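Local coordinates for uncharacterized protein PSPTO_0244 (Pseudomonas syringae pv. tomato, PDB 3MYX) that is of unknown function but carries a cupin domain of the (S)-ureidoglycine aminohydrolase kind, at residues Q4-S16 with L207-A221. Sequence-based numbering, arbitrary orientation.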
ATOM      1  N   GLN A   4      14.026   2.433  13.596  1.00 31.73           N
ATOM      2  CA  GLN A   4      14.775   3.162  12.537  1.00 30.99           C
ATOM      3  C   GLN A   4      13.922   3.235  11.264  1.00 29.99           C
ATOM      4  O   GLN A   4      14.257   2.582  10.266  1.00 32.63           O
ATOM      5  CB  GLN A   4      16.089   2.438  12.241  1.00 31.67           C
ATOM      6  N   PRO A   5      12.813   4.016  11.295  1.00 26.44           N
ATOM      7  CA  PRO A   5      11.865   4.022  10.166  1.00 24.20           C
ATOM      8  C   PRO A   5      12.553   4.393   8.864  1.00 21.27           C
ATOM      9  O   PRO A   5      13.352   5.317   8.825  1.00 18.57           O
ATOM     10  CB  PRO A   5      10.834   5.088  10.565  1.00 23.82           C
ATOM     11  CG  PRO A   5      11.495   5.925  11.579  1.00 26.31           C
ATOM     12  CD  PRO A   5      12.438   5.007  12.317  1.00 26.50           C
ATOM     13  N   THR A   6      12.238   3.672   7.797  1.00 19.56           N
ATOM     14  CA  THR A   6      12.861   3.928   6.519  1.00 19.20           C
ATOM     15  C   THR A   6      11.865   3.737   5.368  1.00 15.89           C
ATOM     16  O   THR A   6      10.668   3.460   5.590  1.00 16.73           O
ATOM     17  CB  THR A   6      14.121   3.043   6.323  1.00 21.18           C
ATOM     18  OG1 THR A   6      14.938   3.581   5.264  1.00 28.40           O
ATOM     19  CG2 THR A   6      13.742   1.597   6.058  1.00 21.81           C
ATOM     20  N   VAL A   7      12.383   3.951   4.164  1.00 13.69           N
ATOM     21  CA  VAL A   7      11.670   3.774   2.914  1.00 11.92           C
ATOM     22  C   VAL A   7      12.069   2.412   2.368  1.00 10.50           C
ATOM     23  O   VAL A   7      13.270   2.109   2.232  1.00 12.85           O
ATOM     24  CB  VAL A   7      12.036   4.900   1.913  1.00 12.00           C
ATOM     25  CG1 VAL A   7      11.386   4.666   0.565  1.00 14.25           C
ATOM     26  CG2 VAL A   7      11.678   6.278   2.492  1.00 14.88           C
ATOM     27  N   LEU A   8      11.067   1.590   2.073  1.00  9.90           N
ATOM     28  CA  LEU A   8      11.268   0.201   1.673  1.00 10.33           C
ATOM     29  C   LEU A   8      10.565  -0.123   0.374  1.00 10.08           C
ATOM     30  O   LEU A   8       9.344  -0.051   0.293  1.00 10.17           O
ATOM     31  CB  LEU A   8      10.747  -0.734   2.767  1.00 11.62           C
ATOM     32  CG  LEU A   8      11.416  -0.557   4.136  1.00 13.94           C
ATOM     33  CD1 LEU A   8      10.668  -1.290   5.225  1.00 17.91           C
ATOM     34  CD2 LEU A   8      12.898  -0.997   4.063  1.00 16.82           C
ATOM     35  N   LEU A   9      11.344  -0.476  -0.636  1.00  9.23           N
ATOM     36  CA  LEU A   9      10.784  -0.955  -1.899  0.50  9.94           C
ATOM     37  C   LEU A   9      10.255  -2.373  -1.642  1.00 10.27           C
ATOM     38  O   LEU A   9      11.010  -3.258  -1.227  1.00 13.36           O
ATOM     39  CB  LEU A   9      11.836  -0.921  -3.025  0.50 10.88           C
ATOM     40  CG  LEU A   9      11.385  -0.682  -4.478  0.50 10.65           C
ATOM     41  CD1 LEU A   9      10.257  -1.594  -4.879  0.50 11.29           C
ATOM     42  CD2 LEU A   9      10.983   0.772  -4.743  0.50 10.92           C
ATOM     43  N   LEU A  10       8.956  -2.586  -1.855  1.00  8.20           N
ATOM     44  CA  LEU A  10       8.336  -3.891  -1.593  1.00  8.33           C
ATOM     45  C   LEU A  10       8.382  -4.801  -2.821  1.00  8.36           C
ATOM     46  O   LEU A  10       8.650  -5.992  -2.698  1.00  8.87           O
ATOM     47  CB  LEU A  10       6.884  -3.733  -1.114  1.00  8.11           C
ATOM     48  CG  LEU A  10       6.676  -2.890   0.149  1.00  8.24           C
ATOM     49  CD1 LEU A  10       5.208  -2.960   0.559  1.00  8.07           C
ATOM     50  CD2 LEU A  10       7.587  -3.356   1.306  1.00 10.51           C
ATOM     51  N   ALA A  11       8.083  -4.253  -3.998  1.00  7.84           N
ATOM     52  CA  ALA A  11       8.127  -5.032  -5.218  1.00  7.78           C
ATOM     53  C   ALA A  11       8.313  -4.126  -6.416  1.00  8.15           C
ATOM     54  O   ALA A  11       7.753  -3.037  -6.473  1.00  9.88           O
ATOM     55  CB  ALA A  11       6.844  -5.859  -5.378  1.00 10.01           C
ATOM     56  N   ARG A  12       9.102  -4.609  -7.371  1.00  8.91           N
ATOM     57  CA  ARG A  12       9.274  -3.957  -8.653  1.00  8.21           C
ATOM     58  C   ARG A  12       8.248  -4.489  -9.644  1.00  8.10           C
ATOM     59  O   ARG A  12       7.821  -5.649  -9.552  1.00  8.65           O
ATOM     60  CB  ARG A  12      10.655  -4.258  -9.224  1.00  9.77           C
ATOM     61  CG  ARG A  12      11.817  -3.666  -8.470  1.00 11.57           C
ATOM     62  CD  ARG A  12      11.864  -2.192  -8.649  1.00 11.70           C
ATOM     63  NE  ARG A  12      13.111  -1.626  -8.150  1.00 14.29           N
ATOM     64  CZ  ARG A  12      13.364  -0.327  -8.057  1.00 15.18           C
ATOM     65  NH1 ARG A  12      12.461   0.574  -8.427  1.00 14.66           N
ATOM     66  NH2 ARG A  12      14.526   0.077  -7.581  1.00 18.17           N
ATOM     67  N   ALA A  13       7.924  -3.683 -10.652  1.00  7.93           N
ATOM     68  CA  ALA A  13       6.993  -4.106 -11.686  1.00  8.63           C
ATOM     69  C   ALA A  13       7.379  -5.445 -12.322  1.00  8.36           C
ATOM     70  O   ALA A  13       6.522  -6.273 -12.564  1.00 10.22           O
ATOM     71  CB  ALA A  13       6.854  -3.012 -12.763  1.00  8.94           C
ATOM     72  N   ASP A  14       8.667  -5.627 -12.604  1.00  9.45           N
ATOM     73  CA  ASP A  14       9.162  -6.858 -13.235  1.00  9.89           C
ATOM     74  C   ASP A  14       9.618  -7.914 -12.228  1.00  9.66           C
ATOM     75  O   ASP A  14      10.215  -8.909 -12.609  1.00 11.61           O
ATOM     76  CB  ASP A  14      10.301  -6.538 -14.223  1.00 11.99           C
ATOM     77  CG  ASP A  14      11.587  -6.138 -13.537  1.00 15.16           C
ATOM     78  OD1 ASP A  14      11.581  -5.847 -12.326  1.00 15.24           O
ATOM     79  OD2 ASP A  14      12.647  -6.093 -14.219  1.00 19.83           O
ATOM     80  N   LEU A  15       9.351  -7.662 -10.950  1.00  9.16           N
ATOM     81  CA  LEU A  15       9.670  -8.602  -9.878  0.50 10.41           C
ATOM     82  C   LEU A  15      11.176  -8.883  -9.748  1.00 11.50           C
ATOM     83  O   LEU A  15      11.571  -9.923  -9.218  1.00 12.40           O
ATOM     84  CB  LEU A  15       8.879  -9.918 -10.035  0.50 11.27           C
ATOM     85  CG  LEU A  15       7.383  -9.914  -9.718  0.50 12.22           C
ATOM     86  CD1 LEU A  15       7.144  -9.288  -8.351  0.50 13.34           C
ATOM     87  CD2 LEU A  15       6.566  -9.213 -10.785  0.50 13.90           C
ATOM     88  N   SER A  16      11.999  -7.941 -10.201  1.00 12.36           N
ATOM     89  CA  SER A  16      13.444  -7.949  -9.973  0.50 12.87           C
ATOM     90  C   SER A  16      13.711  -7.891  -8.477  1.00 13.55           C
ATOM     91  O   SER A  16      12.893  -7.349  -7.721  1.00 12.80           O
ATOM     92  CB  SER A  16      14.102  -6.726 -10.627  0.50 13.37           C
ATOM     93  OG  SER A  16      14.028  -6.771 -12.039  0.50 15.22           O
ATOM     94  N   LEU A 207      16.191   6.113  -4.095  1.00 18.64           N
ATOM     95  CA  LEU A 207      15.335   5.074  -4.623  0.50 15.67           C
ATOM     96  C   LEU A 207      14.476   5.660  -5.736  1.00 13.94           C
ATOM     97  O   LEU A 207      13.708   6.592  -5.491  1.00 13.14           O
ATOM     98  CB  LEU A 207      14.430   4.545  -3.516  0.50 15.89           C
ATOM     99  CG  LEU A 207      13.493   3.420  -3.914  0.50 12.87           C
ATOM    100  CD1 LEU A 207      14.299   2.128  -4.218  0.50 14.15           C
ATOM    101  CD2 LEU A 207      12.481   3.195  -2.792  0.50 14.13           C
ATOM    102  N   THR A 208      14.596   5.118  -6.941  1.00 12.45           N
ATOM    103  CA  THR A 208      13.704   5.452  -8.035  1.00 11.75           C
ATOM    104  C   THR A 208      12.538   4.483  -8.001  1.00 12.69           C
ATOM    105  O   THR A 208      12.726   3.268  -8.102  1.00 14.20           O
ATOM    106  CB  THR A 208      14.403   5.370  -9.381  1.00 13.76           C
ATOM    107  OG1 THR A 208      15.480   6.313  -9.385  1.00 15.99           O
ATOM    108  CG2 THR A 208      13.432   5.713 -10.499  1.00 16.74           C
ATOM    109  N   VAL A 209      11.344   5.030  -7.807  1.00 10.19           N
ATOM    110  CA  VAL A 209      10.116   4.254  -7.798  1.00  9.92           C
ATOM    111  C   VAL A 209       9.491   4.440  -9.167  1.00  9.87           C
ATOM    112  O   VAL A 209       9.111   5.542  -9.550  1.00 10.04           O
ATOM    113  CB  VAL A 209       9.161   4.706  -6.666  1.00  9.47           C
ATOM    114  CG1 VAL A 209       7.952   3.756  -6.590  1.00 10.23           C
ATOM    115  CG2 VAL A 209       9.936   4.790  -5.329  1.00 10.92           C
ATOM    116  N   ASN A 210       9.447   3.353  -9.914  1.00  9.93           N
ATOM    117  CA  ASN A 210       8.946   3.359 -11.271  1.00 10.47           C
ATOM    118  C   ASN A 210       7.503   2.917 -11.355  1.00  9.85           C
ATOM    119  O   ASN A 210       6.922   2.405 -10.397  1.00  9.03           O
ATOM    120  CB  ASN A 210       9.819   2.450 -12.143  1.00 14.32           C
ATOM    121  CG  ASN A 210      11.238   2.951 -12.251  1.00 17.92           C
ATOM    122  OD1 ASN A 210      11.472   4.024 -12.789  1.00 18.80           O
ATOM    123  ND2 ASN A 210      12.196   2.171 -11.747  1.00 24.30           N
ATOM    124  N   THR A 211       6.921   3.120 -12.524  1.00 10.65           N
ATOM    125  CA  THR A 211       5.569   2.714 -12.767  1.00 10.34           C
ATOM    126  C   THR A 211       5.426   1.210 -12.488  1.00  8.71           C
ATOM    127  O   THR A 211       6.222   0.407 -12.962  1.00  9.42           O
ATOM    128  CB  THR A 211       5.189   3.010 -14.212  1.00  9.96           C
ATOM    129  OG1 THR A 211       5.497   4.383 -14.526  1.00 16.11           O
ATOM    130  CG2 THR A 211       3.744   2.687 -14.446  1.00 12.38           C
ATOM    131  N   GLY A 212       4.430   0.839 -11.697  1.00  8.65           N
ATOM    132  CA  GLY A 212       4.187  -0.559 -11.370  1.00  7.94           C
ATOM    133  C   GLY A 212       4.936  -1.071 -10.153  1.00  7.45           C
ATOM    134  O   GLY A 212       4.770  -2.225  -9.777  1.00  8.72           O
ATOM    135  N   ASP A 213       5.749  -0.215  -9.544  1.00  6.58           N
ATOM    136  CA  ASP A 213       6.462  -0.573  -8.301  1.00  7.03           C
ATOM    137  C   ASP A 213       5.611  -0.217  -7.085  1.00  6.67           C
ATOM    138  O   ASP A 213       4.839   0.741  -7.124  1.00  7.01           O
ATOM    139  CB  ASP A 213       7.773   0.195  -8.142  1.00  6.67           C
ATOM    140  CG  ASP A 213       8.804  -0.092  -9.204  1.00  9.09           C
ATOM    141  OD1 ASP A 213       8.655  -1.015 -10.031  1.00  8.45           O
ATOM    142  OD2 ASP A 213       9.814   0.648  -9.186  1.00  9.38           O
ATOM    143  N   THR A 214       5.801  -0.963  -6.001  1.00  6.58           N
ATOM    144  CA  THR A 214       5.199  -0.640  -4.715  1.00  6.46           C
ATOM    145  C   THR A 214       6.298  -0.335  -3.696  1.00  6.27           C
ATOM    146  O   THR A 214       7.262  -1.102  -3.556  1.00  7.12           O
ATOM    147  CB  THR A 214       4.344  -1.792  -4.183  1.00  6.54           C
ATOM    148  OG1 THR A 214       3.312  -2.070  -5.120  1.00  7.38           O
ATOM    149  CG2 THR A 214       3.740  -1.431  -2.839  1.00  6.89           C
ATOM    150  N   VAL A 215       6.137   0.775  -2.986  1.00  6.96           N
ATOM    151  CA  VAL A 215       7.043   1.225  -1.948  1.00  7.21           C
ATOM    152  C   VAL A 215       6.242   1.506  -0.676  1.00  6.44           C
ATOM    153  O   VAL A 215       5.071   1.897  -0.734  1.00  6.98           O
ATOM    154  CB  VAL A 215       7.833   2.502  -2.399  1.00  8.76           C
ATOM    155  CG1 VAL A 215       6.911   3.689  -2.655  1.00 10.92           C
ATOM    156  CG2 VAL A 215       8.954   2.873  -1.416  1.00 12.18           C
ATOM    157  N   PHE A 216       6.884   1.315   0.475  1.00  8.09           N
ATOM    158  CA  PHE A 216       6.313   1.642   1.775  1.00  7.48           C
ATOM    159  C   PHE A 216       7.210   2.650   2.467  1.00  8.46           C
ATOM    160  O   PHE A 216       8.424   2.443   2.569  1.00  9.78           O
ATOM    161  CB  PHE A 216       6.126   0.406   2.656  1.00  8.35           C
ATOM    162  CG  PHE A 216       5.530   0.720   4.007  1.00  7.81           C
ATOM    163  CD1 PHE A 216       4.173   0.977   4.145  1.00  7.86           C
ATOM    164  CD2 PHE A 216       6.339   0.814   5.130  1.00  9.45           C
ATOM    165  CE1 PHE A 216       3.649   1.306   5.375  1.00  9.00           C
ATOM    166  CE2 PHE A 216       5.808   1.115   6.356  1.00  9.56           C
ATOM    167  CZ  PHE A 216       4.487   1.373   6.483  1.00  9.10           C
ATOM    168  N   VAL A 217       6.612   3.751   2.915  1.00  7.76           N
ATOM    169  CA  VAL A 217       7.322   4.772   3.672  1.00  8.15           C
ATOM    170  C   VAL A 217       6.789   4.771   5.104  1.00  8.08           C
ATOM    171  O   VAL A 217       5.641   5.120   5.354  1.00  8.71           O
ATOM    172  CB  VAL A 217       7.158   6.172   3.052  1.00  9.20           C
ATOM    173  CG1 VAL A 217       8.013   7.178   3.826  1.00 10.72           C
ATOM    174  CG2 VAL A 217       7.550   6.166   1.569  1.00 11.65           C
ATOM    175  N   ALA A 218       7.605   4.330   6.047  1.00  9.24           N
ATOM    176  CA  ALA A 218       7.188   4.291   7.436  1.00 10.16           C
ATOM    177  C   ALA A 218       7.051   5.690   8.011  1.00 10.62           C
ATOM    178  O   ALA A 218       7.797   6.607   7.654  1.00 10.78           O
ATOM    179  CB  ALA A 218       8.207   3.483   8.270  1.00 11.62           C
ATOM    180  N   GLN A 219       6.101   5.854   8.916  1.00 10.19           N
ATOM    181  CA  GLN A 219       5.981   7.092   9.668  0.50 10.77           C
ATOM    182  C   GLN A 219       7.327   7.409  10.322  1.00 11.90           C
ATOM    183  O   GLN A 219       7.934   6.542  10.973  1.00 12.70           O
ATOM    184  CB  GLN A 219       4.888   6.957  10.729  0.50 11.04           C
ATOM    185  CG  GLN A 219       4.604   8.234  11.506  0.50 13.37           C
ATOM    186  CD  GLN A 219       3.462   8.070  12.494  0.50 16.73           C
ATOM    187  OE1 GLN A 219       3.368   7.058  13.191  0.50 18.84           O
ATOM    188  NE2 GLN A 219       2.588   9.070  12.558  0.50 18.56           N
ATOM    189  N   GLY A 220       7.784   8.642  10.141  1.00 12.21           N
ATOM    190  CA  GLY A 220       9.065   9.087  10.682  1.00 13.51           C
ATOM    191  C   GLY A 220      10.240   8.892   9.747  1.00 13.63           C
ATOM    192  O   GLY A 220      11.320   9.414  10.011  1.00 15.00           O
ATOM    193  N   ALA A 221      10.067   8.150   8.657  1.00 12.55           N
ATOM    194  CA  ALA A 221      11.182   7.909   7.737  1.00 13.13           C
ATOM    195  C   ALA A 221      11.554   9.208   7.026  1.00 13.24           C
ATOM    196  O   ALA A 221      10.694   9.827   6.391  1.00 12.98           O
ATOM    197  CB  ALA A 221      10.830   6.847   6.715  1.00 13.46           C
TER
HETATM  198  O   HOH W   1      16.149   2.630  -7.553  1.00 19.33           O
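Arg12 and Asp213 meet just past the end of two antiparallel strands, 7-11 and 214-217, a worked example of how a strand from the N-terminus is joined to a cupin domain some 190 residues further along the chain. The bend of the arginine at chi2 (-71°) brings its guanidinium back over the 207-221 segment, where NH1 donates twice at the edge of the group: to Asp213 OD2 at 2.8 Å, in a salt bridge, and to Thr208 O at 2.7 Å, almost straight down that carbonyl. The guanidinium and carboxylate planes stand 67° apart. NH1 meets OD2 from above the carboxylate, while Asn210 N reaches the same oxygen from the opposite face; Asp213 OD1 takes Ala13 N (2.8 Å) nearly along its C-O axis. One water joins Arg12 NH2 to Thr208 N, and in one conformer of Leu9 its CG lies over one guanidinium face.

Leu9 continues this side of the sheet with Val7, Val215 and Val217. Its CD2 approaches Leu207 CD2 as the two side chains cross obliquely, but both leucines have a second conformer, so the closeness is doubtful. Val7 CG1, anti to its own N (chi1 175°), reaches Val215 CG2 at 3.6 Å, whereas Val7 CG2 lies alongside Val217 CG1. On the other side, Leu10 CD1 leans across Phe216 CB (4.1 Å), and Phe41 packs on the Phe216 ring. Leu8 and Phe216 exchange both backbone hydrogen bonds; farther on, Leu10 N and Ala11 N share Thr214 O in a classic beta bulge.

Strand 7-11 forms an outermost strand of the seven-stranded sheet that 214-217 continues. With both carboxylate oxygens gripped by N-H groups and NH1 shared between Asp213 and Thr208, the rotation of each charged group is well fixed, and their mutual attraction probably favours the ionised form of Asp213.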